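PDB 5KP7: CurD from Moorea producens 3L, which probably catalyses a condensation of the hydroxymethylglutaryl-CoA synthase type and binds 4'-phosphopantetheine. Local coordinates for residues 32-36 against 195-199; 142-146 against 356-360; 166-170 against 321-327. The protein carries 3 engineered substitutions. All blocks are in the same frame, centred on the assembly; numbering follows the deposited sequence. Where two conformers were deposited one is given.

Overall arrangement
Contact 1 builds a sheet of this thiolase-like fold by pairing two neighbouring strands of its N-terminal half, while contacts 2 and 3 pack a helix, or the turn leading into one, against strands. The centres of contacts 1 and 3 are about 10 Å apart; strand 161-168 neighbours strand 195-202, and Val197 N lies 2.9 Å from Ala166 O, a probable hydrogen bond. Contact 2, centred about 16 Å from contact 1 and about 14 Å from contact 3, joins helix 140-154 to strand 355-363 of the other half. Phe327 and Leu326 of contact 3 pack against Tyr359 of contact 2, Leu326 CD2 lying 3.5 Å from Tyr359 OH. Contact 3 approaches the ligand site, the Met322 side chain lying about 6 Å from bound 4'-phosphopantetheine, whereas contact 2 stands away from it.

Contact 1: 32-36 against 195-199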
loop_
_atom_site.group_PDB
_atom_site.type_symbol
_atom_site.label_atom_id
_atom_site.label_comp_id
_atom_site.label_asym_id
_atom_site.label_seq_id
_atom_site.Cartn_x
_atom_site.Cartn_y
_atom_site.Cartn_z
ATOM N N ALA A 32 -7.745 -18.136 2.419
ATOM C CA ALA A 32 -8.696 -17.360 1.631
ATOM C C ALA A 32 -8.348 -15.889 1.696
ATOM O O ALA A 32 -7.790 -15.423 2.693
ATOM C CB ALA A 32 -10.116 -17.602 2.131
ATOM N N LEU A 33 -8.618 -15.181 0.595
ATOM C CA LEU A 33 -8.301 -13.760 0.502
ATOM C C LEU A 33 -9.475 -13.080 -0.187
ATOM O O LEU A 33 -9.918 -13.522 -1.264
ATOM C CB LEU A 33 -7.022 -13.562 -0.343
ATOM C CG LEU A 33 -6.450 -12.136 -0.523
ATOM C CD1 LEU A 33 -5.002 -12.201 -0.950
ATOM C CD2 LEU A 33 -7.208 -11.308 -1.536
ATOM N N SER A 34 -9.924 -11.972 0.380
ATOM C CA SER A 34 -11.026 -11.224 -0.197
ATOM C C SER A 34 -10.739 -9.731 -0.072
ATOM O O SER A 34 -10.008 -9.304 0.837
ATOM C CB SER A 34 -12.330 -11.648 0.464
ATOM O OG SER A 34 -13.406 -10.865 0.003
ATOM N N VAL A 35 -11.266 -8.956 -1.019
ATOM C CA VAL A 35 -10.932 -7.524 -1.153
ATOM C C VAL A 35 -12.220 -6.698 -1.137
ATOM O O VAL A 35 -13.226 -7.139 -1.704
ATOM C CB VAL A 35 -10.238 -7.292 -2.517
ATOM C CG1 VAL A 35 -10.087 -5.803 -2.842
ATOM C CG2 VAL A 35 -8.907 -8.015 -2.554
ATOM N N TYR A 36 -12.183 -5.506 -0.544
ATOM C CA TYR A 36 -13.207 -4.493 -0.763
ATOM C C TYR A 36 -12.506 -3.225 -1.204
ATOM O O TYR A 36 -11.753 -2.645 -0.421
ATOM C CB TYR A 36 -14.056 -4.260 0.473
ATOM C CG TYR A 36 -15.101 -3.175 0.302
ATOM C CD1 TYR A 36 -16.103 -3.279 -0.666
ATOM C CD2 TYR A 36 -15.093 -2.036 1.084
ATOM C CE1 TYR A 36 -17.060 -2.287 -0.829
ATOM C CE2 TYR A 36 -16.058 -1.042 0.925
ATOM C CZ TYR A 36 -17.039 -1.170 -0.043
ATOM O OH TYR A 36 -18.036 -0.217 -0.223
ATOM N N GLY A 195 -9.487 1.157 1.187
ATOM C CA GLY A 195 -9.648 -0.231 0.817
ATOM C C GLY A 195 -9.370 -1.132 1.980
ATOM O O GLY A 195 -8.769 -0.718 2.978
ATOM N N ALA A 196 -9.800 -2.381 1.842
ATOM C CA ALA A 196 -9.487 -3.398 2.835
ATOM C C ALA A 196 -9.276 -4.742 2.180
ATOM O O ALA A 196 -9.881 -5.063 1.147
ATOM C CB ALA A 196 -10.604 -3.492 3.856
ATOM N N VAL A 197 -8.369 -5.509 2.747
ATOM C CA VAL A 197 -8.095 -6.862 2.310
ATOM C C VAL A 197 -8.120 -7.776 3.515
ATOM O O VAL A 197 -7.415 -7.539 4.514
ATOM C CB VAL A 197 -6.757 -7.015 1.510
ATOM C CG1 VAL A 197 -6.588 -8.464 1.049
ATOM C CG2 VAL A 197 -6.713 -6.068 0.326
ATOM N N ALA A 198 -8.926 -8.834 3.414
ATOM C CA ALA A 198 -9.060 -9.834 4.478
ATOM C C ALA A 198 -8.374 -11.119 4.118
ATOM O O ALA A 198 -8.530 -11.615 2.984
ATOM C CB ALA A 198 -10.527 -10.111 4.748
ATOM N N LEU A 199 -7.612 -11.649 5.075
ATOM C CA LEU A 199 -6.893 -12.920 4.926
ATOM C C LEU A 199 -7.340 -13.905 5.984
ATOM O O LEU A 199 -7.334 -13.577 7.189
ATOM C CB LEU A 199 -5.379 -12.741 5.097
ATOM C CG LEU A 199 -4.684 -11.668 4.270
ATOM C CD1 LEU A 199 -3.185 -11.656 4.542
ATOM C CD2 LEU A 199 -4.965 -11.842 2.809
#
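Leu33 and Leu199 lie side by side on one face of the sheet, and Leu33 CG rests 3.7 Å from Leu199 CD2. With CG anti to the backbone nitrogen (chi1 -177°), Leu33 also brings CD2 to 3.9 Å from Val197 CG1. Val35 continues this row, its CG2 packing alongside Val197 CG2 at 4.1 Å. In the thiolase-like fold this is the antiparallel pairing of strands 29-36 and 195-202, and helix 325-336 covers the apolar face through Phe327, Leu328 and Ala331. Cutting Leu33 back to an alanine removes CG and both methyls, and would probably open a gap beside Leu199 CD2 and Val197 CG1 and cost the contact with Ala331. The backbones bond in two antiparallel hydrogen-bonded pairs. In the Ser34-Ala198 pair, Ala198 N gives Ser34 O a 2.8 Å bond, and Ser34 N returns one to Ala198 O. Ala196 N similarly bonds to Tyr36 O. On the other face, the polar ends turn to partners outside the pair: Ser34 OG, in one of its two conformers, bonds to Ala82 O of helix 75-89, and Tyr36 OH to Glu73. The straightest bond between the strands, at 173°, joins Tyr36 N to Ala196 O over 2.9 Å.

Contact 2: 142-146 against 356-360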
loop_
_atom_site.group_PDB
_atom_site.type_symbol
_atom_site.label_atom_id
_atom_site.label_comp_id
_atom_site.label_asym_id
_atom_site.label_seq_id
_atom_site.Cartn_x
_atom_site.Cartn_y
_atom_site.Cartn_z
ATOM N N THR A 142 1.361 -6.733 7.060
ATOM C CA THR A 142 2.382 -7.749 7.127
ATOM C C THR A 142 2.637 -8.210 8.573
ATOM O O THR A 142 2.748 -9.412 8.824
ATOM C CB THR A 142 3.671 -7.269 6.437
ATOM O OG1 THR A 142 3.392 -7.156 5.033
ATOM C CG2 THR A 142 4.825 -8.214 6.674
ATOM N N ALA A 143 2.755 -7.284 9.498
ATOM C CA ALA A 143 2.932 -7.659 10.894
ATOM C C ALA A 143 1.803 -8.589 11.379
ATOM O O ALA A 143 2.056 -9.623 12.034
ATOM C CB ALA A 143 3.052 -6.422 11.757
ATOM N N GLY A 144 0.551 -8.250 11.060
ATOM C CA GLY A 144 -0.590 -9.095 11.415
ATOM C C GLY A 144 -0.521 -10.470 10.789
ATOM O O GLY A 144 -0.768 -11.503 11.455
ATOM N N LEU A 145 -0.164 -10.514 9.503
ATOM C CA LEU A 145 -0.036 -11.787 8.827
ATOM C C LEU A 145 1.046 -12.658 9.480
ATOM O O LEU A 145 0.852 -13.847 9.689
ATOM C CB LEU A 145 0.286 -11.576 7.345
ATOM C CG LEU A 145 0.587 -12.831 6.513
ATOM C CD1 LEU A 145 -0.508 -13.897 6.547
ATOM C CD2 LEU A 145 0.910 -12.416 5.079
ATOM N N GLN A 146 2.184 -12.061 9.812
ATOM C CA GLN A 146 3.251 -12.812 10.476
ATOM C C GLN A 146 2.829 -13.326 11.836
ATOM O O GLN A 146 3.190 -14.438 12.197
ATOM C CB GLN A 146 4.538 -11.985 10.552
ATOM C CG GLN A 146 5.138 -11.709 9.164
ATOM C CD GLN A 146 5.532 -12.972 8.413
ATOM O OE1 GLN A 146 5.925 -13.973 9.013
ATOM N NE2 GLN A 146 5.414 -12.943 7.107
ATOM N N SER A 356 10.079 -2.585 7.828
ATOM C CA SER A 356 9.928 -3.240 6.549
ATOM C C SER A 356 10.243 -4.721 6.650
ATOM O O SER A 356 10.930 -5.153 7.568
ATOM C CB SER A 356 10.835 -2.583 5.503
ATOM O OG SER A 356 12.216 -2.878 5.736
ATOM N N GLU A 357 9.751 -5.478 5.674
ATOM C CA GLU A 357 9.965 -6.907 5.635
ATOM C C GLU A 357 9.874 -7.432 4.228
ATOM O O GLU A 357 9.014 -7.005 3.459
ATOM C CB GLU A 357 8.956 -7.630 6.540
ATOM C CG GLU A 357 9.168 -9.119 6.689
ATOM C CD GLU A 357 8.542 -9.740 7.929
ATOM O OE1 GLU A 357 8.487 -10.985 7.965
ATOM O OE2 GLU A 357 8.177 -9.021 8.899
ATOM N N PHE A 358 10.773 -8.356 3.897
ATOM C CA PHE A 358 10.722 -9.110 2.644
ATOM C C PHE A 358 10.466 -10.571 2.976
ATOM O O PHE A 358 11.106 -11.142 3.876
ATOM C CB PHE A 358 12.024 -8.960 1.855
ATOM C CG PHE A 358 11.972 -9.585 0.475
ATOM C CD1 PHE A 358 12.179 -10.957 0.283
ATOM C CD2 PHE A 358 11.668 -8.809 -0.632
ATOM C CE1 PHE A 358 12.095 -11.532 -0.990
ATOM C CE2 PHE A 358 11.562 -9.376 -1.896
ATOM C CZ PHE A 358 11.799 -10.725 -2.075
ATOM N N TYR A 359 9.496 -11.175 2.280
ATOM C CA TYR A 359 9.101 -12.549 2.556
ATOM C C TYR A 359 8.546 -13.178 1.292
ATOM O O TYR A 359 8.519 -12.512 0.277
ATOM C CB TYR A 359 8.106 -12.608 3.705
ATOM C CG TYR A 359 6.822 -11.804 3.584
ATOM C CD1 TYR A 359 6.807 -10.427 3.719
ATOM C CD2 TYR A 359 5.604 -12.444 3.476
ATOM C CE1 TYR A 359 5.615 -9.694 3.681
ATOM C CE2 TYR A 359 4.395 -11.718 3.457
ATOM C CZ TYR A 359 4.414 -10.350 3.590
ATOM O OH TYR A 359 3.208 -9.650 3.607
ATOM N N SER A 360 8.154 -14.454 1.335
ATOM C CA SER A 360 7.782 -15.123 0.060
ATOM C C SER A 360 6.858 -16.297 0.256
ATOM O O SER A 360 6.714 -16.807 1.368
ATOM C CB SER A 360 9.050 -15.556 -0.697
ATOM O OG SER A 360 9.811 -16.516 0.040
#
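Tyr359, which has the most surface buried here, reaches from its strand to helix 140-154 and meets Thr142 with its hydroxyl. Tyr359 OH and Thr142 OG1 share a 2.9 Å hydrogen bond; Thr142 OG1 has a further, weak bond to Ser349 OG. Thr142 also packs its methyl against the ring, CG2 coming to 3.4 Å from Tyr359 CE1. Its chi1 of -67° sets OG1 beside the backbone nitrogen and CG2 anti to it, which lets both branches touch the tyrosine. Helix 140-154 lies with helix 325-336 in the buried middle layer of the thiolase-like fold, and Tyr359 reaches into that layer from the sheet, touching Leu326 and Phe327 as well; the axes of the two short segments approach to 10.3 Å at 53°. Gln146, one helical turn beyond Thr142, comes over one face of the ring, NE2 standing 3.7 Å above its plane and offset toward the rim. Amide and ring planes are 81° apart, so the group meets the ring nearly upright rather than stacked. The amide carbon Gln146 CD makes a van der Waals approach of 3.6 Å to Glu357 OE1, the amide and carboxylate planes turned against each other, while Glu357 OE2 is hydrogen-bonded to Tyr139 OH.

Contact 3: 166-170 against 321-327; sequences ATDIS and IMGATLF
Asp168 and Gly323 supply the hydrogen bond across this contact: Gly323 N donates to Asp168 OD2 over 3.3 Å at 156°, reaching the oxygen on its anti side and 25° out of the carboxylate plane. A water lies 2.7 Å from Asp168 OD2 and is weakly bonded to Gly323 N. Asp168 OD1 takes bonds from Glu106 N and the hydroxyls of Ser105 and Ser107, so the carboxylate is fixed at both oxygens. Within 321-327, Ala324 N bonds to Ile321 O, closing a type II' turn in which Met322 takes the positive phi of 56°. Thr325 braces it, its N and OG1 both bonding to Met322 O from one face of the carbonyl plane, while Ile321 N donates to Thr325 OG1 at 2.9 Å. Met322 N bonds to Asn320 OD1, tying the turn to a phosphopantetheine-binding residue. Among the van der Waals contacts, Ala166 CB sits 3.5 Å from Ala324 CA and 4.2 Å from Phe327 CD2, and Met322 CB lies 3.2 Å from Asp168 OD2, their side chains crossing nearly at right angles. The arrangement is that of a thiolase-like fold: the end of strand 161-168, the middle strand of the N-terminal half, meets the turn leading into helix 325-336, one of the buried central helices, close to the pantetheine site.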
loop_
_atom_site.group_PDB
_atom_site.type_symbol
_atom_site.label_atom_id
_atom_site.label_comp_id
_atom_site.label_asym_id
_atom_site.label_seq_id
_atom_site.Cartn_x
_atom_site.Cartn_y
_atom_site.Cartn_z
ATOM N N ALA A 166 -6.548 -5.989 6.916
ATOM C CA ALA A 166 -5.899 -4.699 6.756
ATOM C C ALA A 166 -6.940 -3.757 6.145
ATOM O O ALA A 166 -7.528 -4.060 5.102
ATOM C CB ALA A 166 -4.660 -4.788 5.867
ATOM N N THR A 167 -7.226 -2.672 6.842
ATOM C CA THR A 167 -8.271 -1.723 6.444
ATOM C C THR A 167 -7.830 -0.304 6.684
ATOM O O THR A 167 -7.303 0.007 7.759
ATOM C CB THR A 167 -9.616 -2.015 7.175
ATOM O OG1 THR A 167 -10.585 -1.093 6.727
ATOM C CG2 THR A 167 -9.465 -1.944 8.686
ATOM N N ASP A 168 -7.995 0.561 5.689
ATOM C CA ASP A 168 -7.603 1.974 5.819
ATOM C C ASP A 168 -8.444 2.850 4.879
ATOM O O ASP A 168 -8.828 2.404 3.789
ATOM C CB ASP A 168 -6.100 2.176 5.559
ATOM C CG ASP A 168 -5.229 1.910 6.800
ATOM O OD1 ASP A 168 -5.426 2.563 7.835
ATOM O OD2 ASP A 168 -4.334 1.049 6.718
ATOM N N ILE A 169 -8.748 4.064 5.339
ATOM C CA ILE A 169 -9.425 5.072 4.533
ATOM C C ILE A 169 -8.619 6.340 4.626
ATOM O O ILE A 169 -7.840 6.511 5.545
ATOM C CB ILE A 169 -10.847 5.299 5.041
ATOM C CG1 ILE A 169 -11.620 3.998 4.822
ATOM C CG2 ILE A 169 -11.521 6.488 4.373
ATOM C CD1 ILE A 169 -12.977 4.038 5.331
ATOM N N SER A 170 -8.827 7.242 3.691
ATOM C CA SER A 170 -8.150 8.564 3.720
ATOM C C SER A 170 -9.198 9.646 3.867
ATOM O O SER A 170 -9.666 10.188 2.875
ATOM C CB SER A 170 -7.373 8.739 2.412
ATOM O OG SER A 170 -6.370 7.737 2.325
ATOM N N ILE A 321 -3.738 2.157 -0.329
ATOM C CA ILE A 321 -4.653 1.754 0.740
ATOM C C ILE A 321 -3.857 1.302 1.977
ATOM O O ILE A 321 -4.324 0.509 2.776
ATOM C CB ILE A 321 -5.722 0.760 0.270
ATOM C CG1 ILE A 321 -5.147 -0.532 -0.306
ATOM C CG2 ILE A 321 -6.564 1.438 -0.789
ATOM C CD1 ILE A 321 -6.162 -1.664 -0.511
ATOM N N MET A 322 -2.702 1.934 2.141
ATOM C CA MET A 322 -1.869 1.837 3.337
ATOM C C MET A 322 -1.512 0.426 3.673
ATOM O O MET A 322 -0.969 -0.262 2.827
ATOM C CB MET A 322 -2.501 2.579 4.537
ATOM C CG MET A 322 -2.968 3.953 4.281
ATOM S SD MET A 322 -1.663 4.942 3.686
ATOM C CE MET A 322 -2.660 5.845 2.508
ATOM N N GLY A 323 -1.866 -0.069 4.855
ATOM C CA GLY A 323 -1.443 -1.410 5.247
ATOM C C GLY A 323 -2.006 -2.573 4.458
ATOM O O GLY A 323 -1.485 -3.676 4.576
ATOM N N ALA A 324 -3.068 -2.340 3.673
ATOM C CA ALA A 324 -3.667 -3.348 2.819
ATOM C C ALA A 324 -3.031 -3.414 1.399
ATOM O O ALA A 324 -3.317 -4.343 0.645
ATOM C CB ALA A 324 -5.155 -3.073 2.673
ATOM N N THR A 325 -2.210 -2.435 1.032
ATOM C CA THR A 325 -1.812 -2.308 -0.374
ATOM C C THR A 325 -1.009 -3.503 -0.851
ATOM O O THR A 325 -1.248 -4.022 -1.953
ATOM C CB THR A 325 -1.037 -1.013 -0.650
ATOM O OG1 THR A 325 -1.762 0.094 -0.112
ATOM C CG2 THR A 325 -0.844 -0.820 -2.145
ATOM N N LEU A 326 -0.043 -3.954 -0.067
ATOM C CA LEU A 326 0.746 -5.151 -0.480
ATOM C C LEU A 326 -0.138 -6.401 -0.693
ATOM O O LEU A 326 0.111 -7.214 -1.582
ATOM C CB LEU A 326 1.861 -5.440 0.556
ATOM C CG LEU A 326 2.647 -6.731 0.382
ATOM C CD1 LEU A 326 3.403 -6.716 -0.935
ATOM C CD2 LEU A 326 3.652 -6.871 1.533
ATOM N N PHE A 327 -1.176 -6.558 0.136
ATOM C CA PHE A 327 -2.079 -7.688 -0.013
ATOM C C PHE A 327 -2.928 -7.547 -1.259
ATOM O O PHE A 327 -3.186 -8.548 -1.943
ATOM C CB PHE A 327 -2.957 -7.885 1.226
ATOM C CG PHE A 327 -2.177 -8.187 2.496
ATOM C CD1 PHE A 327 -0.930 -8.781 2.459
ATOM C CD2 PHE A 327 -2.732 -7.881 3.717
ATOM C CE1 PHE A 327 -0.217 -9.049 3.631
ATOM C CE2 PHE A 327 -2.038 -8.170 4.898
ATOM C CZ PHE A 327 -0.782 -8.760 4.835
HETATM O O HOH W 1 -2.032 0.530 8.056
#